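Local coordinates for protein acid phosphatase (PDB 2I33) that catalyses the hydrolysis of phosphate monoesters, probably at acidic pH and with the help of the magnesium ion bound in its HAD-type active site, at residues A[66-69]-A[70-74]; A[105-108]-A[109-112]; A[19-22]-A[23-27]; A[124-127]-A[128-132]. All coordinates share one frame; numbering follows the deposited sequence. Where two conformers were deposited one is given.

How the contacts relate
Following the chain, contact 3 (19-27) comes first, on helix 21-29 at the interface with the second subunit. Contact 1 (66-74) follows the central strand 59-64 and holds part of the magnesium site. Contact 2 (105-112) opens helix 106-115, and contact 4 (124-132) forms the turn joining strand 119-125 to helix 131-141. All four are short local closures in series; none crosses or encloses another. Contact 1 is the hub. Tyr-27 of contact 3 packs on Glu-68, Asp-72 and Ser-74, Ser-106 of contact 2 touches Val-70, and Arg-126 of contact 4 makes a salt bridge to Asp-67. Contacts 2, 3 and 4 do not touch one another.

Contact 1. Residues A[66-69]-A[70-74]; sequences LDET and VLDNS. With MG (magnesium ion), chain C.
Leu-66 O is gripped by three backbone N-H groups at once, from Thr-69, Val-70 and Leu-71. The last is a bond across five residues, 2.9 Å from Leu-71 N to Leu-66 O and nearly straight at the hydrogen (171°). The chain thus winds through one tight, irregular turn, within which Glu-68 takes a positive phi (68°). Glu-68 N donates to Leu-71 O over 2.8 Å, and this bond and that from Leu-71 N to Leu-66 O form the single bridge of Asp-67 with Leu-71.

Asn-73 locks the side chains of this turn. The two hydrogens on its amide nitrogen suit a place between two carboxylates. Asn-73 ND2 lies 2.8 Å from Asp-67 OD1, met 40° above the carboxylate plane, and 3.1 Å from Glu-68 OE1, which lies in the plane of the amide. The other Glu-68 oxygen, OE2, uses its syn lone pair to take Asn-73 N at 2.7 Å, so both carboxylate oxygens are engaged. Tyr-219 also bonds to OE1. Asn-73 OD1 accepts from the indole N-H of Trp-94, which helps fix the rotation of the amide. One residue before the asparagine, Asp-72 uses OD1 to accept from both N and OG of Ser-74, an Asx turn leading into helix 74-83.

Asp-67 O binds the magnesium ion at 2.1 Å, alongside three waters and the carboxylates of Asp-65 and Asp-180. The metal-binding carbonyl of the second aspartate of a DxDx(T/V) sequence, followed at once by a tight turn (consistent with the squiggle), is characteristic of HAD-superfamily active sites.

Contact 2. Residues A[105-108]-A[109-112]; sequences GSID and FLKY
Ile-107 has CG1 beside its backbone N (chi1 -60°), which leaves CG2 anti to that N and beside Lys-111, whose chi1 is -66°; the two side chains leave the helix pointing the same way and lie alongside each other. The branch methyl of Ile-107, CG2, is 4.2 Å from Lys-111 CG. The lysine therefore lends its aliphatic stem to an apolar strip, while two further bends carry NZ outward to a salt bridge with Glu-114. Ile-107 also reaches Leu-110 with its other branch, CD1 to CD1 at 4.4 Å. Leu-110 folds back over the preceding turn, its CG resting 3.1 Å from Ser-106 O.

These residues form the opening turns of helix 106-115, the helix that leads into strand 119-125 of the central parallel sheet in the Rossmann-like HAD core. Gly-105 is the N-cap residue; its phi of 86° suits a residue without a side chain, and its O takes Phe-109 N at 3.1 Å. Ser-106 O, Ile-107 O and Asp-108 O then receive the amides of Leu-110, Lys-111 and Tyr-112 in the regular alpha-helical pattern.

Side-chain types follow the two environments. Leu-110 is buried on Leu-64, Ile-120 and Tyr-122 of the sheet. Ser-106 O lies at the edge of the Phe-109 ring, near its plane; on the inner side that ring meets Phe-178. Asp-108 and Lys-111 are on the exposed side, whereas Tyr-112 extends toward helix 31-54, where its OH bonds to Asp-49.

Contact 3. Residues A[19-22]-A[23-27]; sequences QQLM and ADLWY
Helix 21-29 begins in this segment, where Leu-21, Met-22 and Leu-25 build an apolar patch along one side. Leu-25 carries the patch: with CG turned away from its own backbone N (chi1 -173°), its CD2 methyl lies 4.2 Å from Leu-21 CD2. The same Leu-25 methyl, CD2, is 4.3 Å from the sulfur of Met-22, SD, whose chain is bent twice to bring it there. Long, flexible apolar side chains suit such a surface, which is buried against a partner.

Beneath them run ordinary helical bonds, from Asp-24, Leu-25 and Trp-26 N to the carbonyls of Gln-20, Leu-21 and Met-22. One step earlier a water takes the place of a direct bond: it donates to Gln-19 O at 2.7 Å and accepts from Ala-23 N at 3.1 Å. Asp-24 leans back on Gln-20, with Gln-20 CB 3.6 Å from Asp-24 OD2.

The patch faces the second subunit, where Met-22 packs on Trp-222, Leu-25 on Leu-226 and Trp-26 meets Trp-222 edge-to-face. Within its own chain, Asp-24 and Gln-20 rest on helix 74-83, while Trp-26 and Tyr-27 pack against helix 31-54.

Contact 4. Residues A[124-127]-A[128-132]; sequences SNRK and TNQLD
The amide of Gln-130 is the flat group at the centre of this contact: the CE methylene of Lys-127 lies over one face, 3.5 Å from Gln-130 CD, and its oxygen is turned to the backbone. There Gln-130 OE1 accepts from Lys-127 N at 3.0 Å, the donor tilted 27° from the carbonyl plane, and Arg-126 CB comes to the same oxygen at 3.7 Å. The Arg-126 guanidinium is not stacked on this amide; the two side chains cross at about a right angle with planes 49° apart.

This is the turn of a beta-alpha-beta unit, where strand 119-125 gives way to helix 131-141 at the active-site end of the HAD sheet. Glutamine, just before helix 131-141, is extended beyond CG and long enough to reach back to Lys-127 N, while its own N bonds to Lys-127 O at 2.8 Å. The two bonds run in opposite directions between the same pair of residues and close the turn. Just before it, Ser-124 OG accepts from Arg-126 N in an ST turn. That fixes the backbone where the chain turns a corner at Arg-126, which may help orient Arg-126 toward Asp-67, its salt-bridge partner.

On the outer side, Asn-129 takes chi1 68°, which turns its amide back beside the lysine, OD1 3.4 Å from Lys-127 CB. Lys-127 NZ pairs with Asp-92 and also donates to a water at 3.1 Å, which in turn accepts from Asn-129 ND2 at 3.3 Å.

Contact 1. Residues A[66-69]-A[70-74]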
# COMPACT_ATOMS: atom_id res chain seq x y z
N LEU A 66 12.16 -3.91 9.93
CA LEU A 66 12.14 -2.67 10.68
C LEU A 66 11.79 -1.50 9.81
O LEU A 66 10.77 -0.89 9.99
CB LEU A 66 13.45 -2.39 11.42
CG LEU A 66 13.66 -3.27 12.67
CD1 LEU A 66 14.98 -3.04 13.27
CD2 LEU A 66 12.58 -2.98 13.71
N ASP A 67 12.64 -1.20 8.84
CA ASP A 67 12.50 0.04 8.08
C ASP A 67 11.29 -0.07 7.16
O ASP A 67 11.18 -0.97 6.32
CB ASP A 67 13.79 0.36 7.32
CG ASP A 67 14.97 0.57 8.25
OD1 ASP A 67 14.81 1.31 9.24
OD2 ASP A 67 16.05 -0.05 8.03
N GLU A 68 10.40 0.89 7.31
CA GLU A 68 9.15 0.94 6.56
C GLU A 68 8.17 -0.20 6.92
O GLU A 68 7.19 -0.43 6.21
CB GLU A 68 9.40 1.05 5.07
CG GLU A 68 9.76 2.48 4.62
CD GLU A 68 10.82 3.17 5.45
OE1 GLU A 68 12.02 2.90 5.25
OE2 GLU A 68 10.42 4.04 6.26
N THR A 69 8.40 -0.82 8.06
CA THR A 69 7.47 -1.76 8.63
C THR A 69 7.12 -1.36 10.05
O THR A 69 5.95 -1.21 10.38
CB THR A 69 8.05 -3.19 8.58
OG1 THR A 69 8.25 -3.55 7.21
CG2 THR A 69 7.12 -4.12 9.25
N VAL A 70 8.16 -1.14 10.88
CA VAL A 70 8.03 -0.66 12.25
C VAL A 70 8.51 0.80 12.34
O VAL A 70 7.88 1.61 12.98
CB VAL A 70 8.81 -1.52 13.25
CG1 VAL A 70 8.72 -0.95 14.63
CG2 VAL A 70 8.29 -2.97 13.21
N LEU A 71 9.65 1.09 11.73
CA LEU A 71 10.25 2.43 11.81
C LEU A 71 10.13 3.19 10.51
O LEU A 71 10.40 2.66 9.43
CB LEU A 71 11.74 2.31 12.18
CG LEU A 71 12.04 1.70 13.56
CD1 LEU A 71 13.55 1.51 13.76
CD2 LEU A 71 11.43 2.48 14.69
N ASP A 72 9.75 4.45 10.64
CA ASP A 72 9.51 5.34 9.52
C ASP A 72 10.78 6.13 9.18
O ASP A 72 11.18 7.02 9.92
CB ASP A 72 8.39 6.28 9.90
CG ASP A 72 7.98 7.18 8.78
OD1 ASP A 72 8.69 7.27 7.75
OD2 ASP A 72 6.91 7.81 8.94
N ASN A 73 11.39 5.81 8.04
CA ASN A 73 12.60 6.52 7.60
C ASN A 73 12.32 7.52 6.53
O ASN A 73 13.25 8.04 5.87
CB ASN A 73 13.61 5.52 7.10
CG ASN A 73 13.92 4.53 8.13
OD1 ASN A 73 14.59 4.83 9.11
ND2 ASN A 73 13.41 3.34 7.94
N SER A 74 11.06 7.86 6.33
CA SER A 74 10.76 8.77 5.26
C SER A 74 11.47 10.14 5.41
O SER A 74 11.76 10.75 4.38
CB SER A 74 9.26 8.89 5.03
OG SER A 74 8.65 9.46 6.14
MG MG C . 11.75 -2.58 5.03
O HOH W 1 12.15 -4.38 3.98
O HOH W 2 12.13 -1.46 3.62
O HOH W 3 13.88 -2.57 5.57

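Contact 2. Residues A[105-108]-A[109-112]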
# COMPACT_ATOMS: atom_id res chain seq x y z
N GLY A 105 0.10 1.64 14.21
CA GLY A 105 -0.38 0.34 14.66
C GLY A 105 0.73 -0.57 15.15
O GLY A 105 0.48 -1.57 15.82
N SER A 106 1.97 -0.23 14.82
CA SER A 106 3.02 -1.20 15.08
C SER A 106 3.25 -1.46 16.57
O SER A 106 3.30 -2.61 17.02
CB SER A 106 4.32 -0.75 14.42
OG SER A 106 4.78 0.49 14.92
N ILE A 107 3.39 -0.38 17.34
CA ILE A 107 3.73 -0.52 18.75
C ILE A 107 2.61 -1.24 19.50
O ILE A 107 2.87 -2.17 20.27
CB ILE A 107 4.08 0.82 19.40
CG1 ILE A 107 5.30 1.45 18.68
CG2 ILE A 107 4.35 0.64 20.88
CD1 ILE A 107 6.51 0.58 18.68
N ASP A 108 1.36 -0.88 19.24
CA ASP A 108 0.28 -1.54 19.97
C ASP A 108 0.21 -3.01 19.62
O ASP A 108 -0.04 -3.85 20.48
CB ASP A 108 -1.06 -0.87 19.71
CG ASP A 108 -1.20 0.45 20.43
OD1 ASP A 108 -0.46 0.72 21.41
OD2 ASP A 108 -2.11 1.21 20.03
N PHE A 109 0.47 -3.33 18.35
CA PHE A 109 0.44 -4.72 17.94
C PHE A 109 1.58 -5.47 18.60
O PHE A 109 1.42 -6.59 19.10
CB PHE A 109 0.52 -4.87 16.42
CG PHE A 109 0.81 -6.26 16.00
CD1 PHE A 109 -0.14 -7.27 16.10
CD2 PHE A 109 2.08 -6.61 15.55
CE1 PHE A 109 0.17 -8.56 15.76
CE2 PHE A 109 2.40 -7.93 15.24
CZ PHE A 109 1.44 -8.89 15.33
N LEU A 110 2.74 -4.83 18.64
CA LEU A 110 3.86 -5.51 19.25
C LEU A 110 3.67 -5.70 20.77
O LEU A 110 4.01 -6.73 21.32
CB LEU A 110 5.16 -4.74 19.00
CG LEU A 110 5.56 -4.67 17.53
CD1 LEU A 110 6.65 -3.65 17.34
CD2 LEU A 110 6.00 -6.04 17.05
N LYS A 111 3.11 -4.70 21.45
CA LYS A 111 2.81 -4.84 22.85
C LYS A 111 1.75 -5.92 23.08
O LYS A 111 1.82 -6.63 24.08
CB LYS A 111 2.36 -3.52 23.46
CG LYS A 111 3.44 -2.46 23.49
CD LYS A 111 4.64 -2.82 24.32
CE LYS A 111 4.39 -2.68 25.81
NZ LYS A 111 5.55 -3.22 26.57
N TYR A 112 0.78 -6.04 22.17
CA TYR A 112 -0.20 -7.12 22.26
C TYR A 112 0.45 -8.48 22.14
O TYR A 112 0.24 -9.39 22.94
CB TYR A 112 -1.24 -6.98 21.18
CG TYR A 112 -2.27 -8.08 21.22
CD1 TYR A 112 -3.31 -8.06 22.13
CD2 TYR A 112 -2.20 -9.15 20.32
CE1 TYR A 112 -4.25 -9.07 22.16
CE2 TYR A 112 -3.14 -10.16 20.36
CZ TYR A 112 -4.17 -10.11 21.26
OH TYR A 112 -5.13 -11.12 21.30

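Contact 3. Residues A[19-22]-A[23-27]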
# COMPACT_ATOMS: atom_id res chain seq x y z
N GLN A 19 12.14 12.18 -9.06
CA GLN A 19 11.19 11.14 -9.46
C GLN A 19 10.54 10.40 -8.30
O GLN A 19 9.51 9.70 -8.49
CB GLN A 19 11.88 10.17 -10.42
CG GLN A 19 12.32 10.85 -11.71
CD GLN A 19 13.08 9.94 -12.62
OE1 GLN A 19 13.18 8.75 -12.35
NE2 GLN A 19 13.58 10.47 -13.74
N GLN A 20 11.11 10.55 -7.10
CA GLN A 20 10.65 9.94 -5.83
C GLN A 20 9.57 10.76 -5.14
O GLN A 20 8.95 10.31 -4.16
CB GLN A 20 11.78 9.93 -4.79
CG GLN A 20 13.14 9.43 -5.21
CD GLN A 20 14.16 9.52 -4.07
OE1 GLN A 20 13.85 9.97 -2.95
NE2 GLN A 20 15.39 9.08 -4.35
N LEU A 21 9.43 12.00 -5.58
CA LEU A 21 8.74 12.97 -4.77
C LEU A 21 7.33 12.56 -4.39
O LEU A 21 6.99 12.54 -3.21
CB LEU A 21 8.75 14.33 -5.42
CG LEU A 21 8.58 15.46 -4.41
CD1 LEU A 21 9.13 16.77 -4.96
CD2 LEU A 21 7.15 15.60 -4.01
N MET A 22 6.51 12.17 -5.37
CA MET A 22 5.14 11.78 -5.05
C MET A 22 5.06 10.55 -4.16
O MET A 22 4.28 10.49 -3.21
CB MET A 22 4.37 11.53 -6.34
CG MET A 22 4.04 12.78 -7.03
SD MET A 22 2.93 13.82 -6.06
CE MET A 22 1.36 13.11 -6.52
N ALA A 23 5.89 9.55 -4.45
CA ALA A 23 5.93 8.37 -3.59
C ALA A 23 6.24 8.75 -2.14
O ALA A 23 5.59 8.27 -1.20
CB ALA A 23 6.94 7.41 -4.08
N ASP A 24 7.22 9.63 -1.97
CA ASP A 24 7.66 10.06 -0.63
C ASP A 24 6.58 10.87 0.04
O ASP A 24 6.30 10.69 1.23
CB ASP A 24 8.90 10.94 -0.73
CG ASP A 24 10.14 10.19 -1.13
OD1 ASP A 24 10.11 8.94 -1.23
OD2 ASP A 24 11.16 10.87 -1.35
N LEU A 25 5.96 11.73 -0.73
CA LEU A 25 4.93 12.62 -0.22
C LEU A 25 3.71 11.80 0.24
O LEU A 25 3.16 12.04 1.29
CB LEU A 25 4.55 13.59 -1.32
CG LEU A 25 3.59 14.70 -0.91
CD1 LEU A 25 4.16 15.58 0.18
CD2 LEU A 25 3.34 15.49 -2.14
N TRP A 26 3.33 10.81 -0.56
CA TRP A 26 2.26 9.89 -0.17
C TRP A 26 2.62 9.20 1.15
O TRP A 26 1.84 9.10 2.09
CB TRP A 26 2.06 8.80 -1.23
CG TRP A 26 0.96 7.86 -0.92
CD1 TRP A 26 -0.39 8.05 -1.10
CD2 TRP A 26 1.10 6.55 -0.38
NE1 TRP A 26 -1.08 6.94 -0.69
CE2 TRP A 26 -0.19 5.99 -0.26
CE3 TRP A 26 2.19 5.79 0.02
CZ2 TRP A 26 -0.42 4.74 0.22
CZ3 TRP A 26 1.97 4.52 0.50
CH2 TRP A 26 0.66 4.01 0.63
N TYR A 27 3.82 8.67 1.19
CA TYR A 27 4.20 7.88 2.35
C TYR A 27 4.21 8.75 3.61
O TYR A 27 3.79 8.30 4.70
CB TYR A 27 5.58 7.31 2.11
CG TYR A 27 5.90 6.26 3.14
CD1 TYR A 27 5.52 4.95 2.96
CD2 TYR A 27 6.58 6.58 4.30
CE1 TYR A 27 5.79 3.95 3.92
CE2 TYR A 27 6.85 5.59 5.27
CZ TYR A 27 6.44 4.30 5.08
OH TYR A 27 6.72 3.33 6.02
O HOH W 4 7.13 9.28 -7.32

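Contact 4. Residues A[124-127]-A[128-132]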
# COMPACT_ATOMS: atom_id res chain seq x y z
N SER A 124 16.11 -7.32 10.12
CA SER A 124 16.28 -6.07 9.39
C SER A 124 17.62 -6.04 8.70
O SER A 124 18.59 -6.57 9.23
CB SER A 124 16.22 -4.92 10.40
OG SER A 124 16.74 -3.73 9.85
N ASN A 125 17.69 -5.43 7.51
CA ASN A 125 18.94 -5.28 6.81
C ASN A 125 19.73 -4.00 7.13
O ASN A 125 20.71 -3.68 6.45
CB ASN A 125 18.76 -5.50 5.31
CG ASN A 125 18.39 -6.94 5.00
OD1 ASN A 125 18.54 -7.79 5.87
ND2 ASN A 125 17.93 -7.21 3.78
N ARG A 126 19.37 -3.34 8.23
CA ARG A 126 20.36 -2.51 8.90
C ARG A 126 21.59 -3.37 9.18
O ARG A 126 21.50 -4.60 9.33
CB ARG A 126 19.81 -1.95 10.20
CG ARG A 126 18.75 -0.91 10.00
CD ARG A 126 18.01 -0.62 11.25
NE ARG A 126 17.11 0.49 11.00
CZ ARG A 126 17.04 1.60 11.72
NH1 ARG A 126 17.78 1.77 12.79
NH2 ARG A 126 16.22 2.57 11.32
N LYS A 127 22.73 -2.70 9.22
CA LYS A 127 24.01 -3.36 9.42
C LYS A 127 24.16 -3.72 10.89
O LYS A 127 23.72 -3.01 11.77
CB LYS A 127 25.13 -2.43 8.97
CG LYS A 127 25.02 -1.98 7.49
CD LYS A 127 26.13 -1.01 7.10
CE LYS A 127 25.85 0.41 7.57
NZ LYS A 127 26.81 1.41 7.01
N THR A 128 24.84 -4.83 11.16
CA THR A 128 25.09 -5.22 12.54
C THR A 128 25.78 -4.13 13.37
O THR A 128 25.57 -4.04 14.58
CB THR A 128 25.89 -6.52 12.58
OG1 THR A 128 26.96 -6.42 11.63
CG2 THR A 128 24.99 -7.68 12.23
N ASN A 129 26.57 -3.26 12.73
CA ASN A 129 27.23 -2.16 13.45
C ASN A 129 26.31 -0.98 13.75
O ASN A 129 26.71 0.01 14.36
CB ASN A 129 28.53 -1.71 12.75
CG ASN A 129 28.28 -1.02 11.41
OD1 ASN A 129 27.16 -0.66 11.07
ND2 ASN A 129 29.35 -0.84 10.64
N GLN A 130 25.05 -1.11 13.34
CA GLN A 130 24.02 -0.15 13.67
C GLN A 130 23.10 -0.70 14.74
O GLN A 130 22.06 -0.14 15.00
CB GLN A 130 23.24 0.20 12.40
CG GLN A 130 24.13 0.87 11.38
CD GLN A 130 23.49 1.09 10.04
OE1 GLN A 130 22.76 0.24 9.54
NE2 GLN A 130 23.79 2.24 9.44
N LEU A 131 23.50 -1.78 15.39
CA LEU A 131 22.66 -2.35 16.44
C LEU A 131 22.39 -1.38 17.58
O LEU A 131 21.24 -1.22 18.00
CB LEU A 131 23.23 -3.65 16.99
CG LEU A 131 22.44 -4.35 18.10
CD1 LEU A 131 21.14 -4.96 17.58
CD2 LEU A 131 23.29 -5.42 18.70
N ASP A 132 23.43 -0.72 18.07
CA ASP A 132 23.27 0.19 19.21
C ASP A 132 22.28 1.30 18.89
O ASP A 132 21.37 1.56 19.66
CB ASP A 132 24.62 0.74 19.68
CG ASP A 132 25.45 -0.30 20.41
OD1 ASP A 132 24.91 -1.39 20.73
OD2 ASP A 132 26.63 -0.02 20.71
O HOH W 5 29.74 0.47 7.64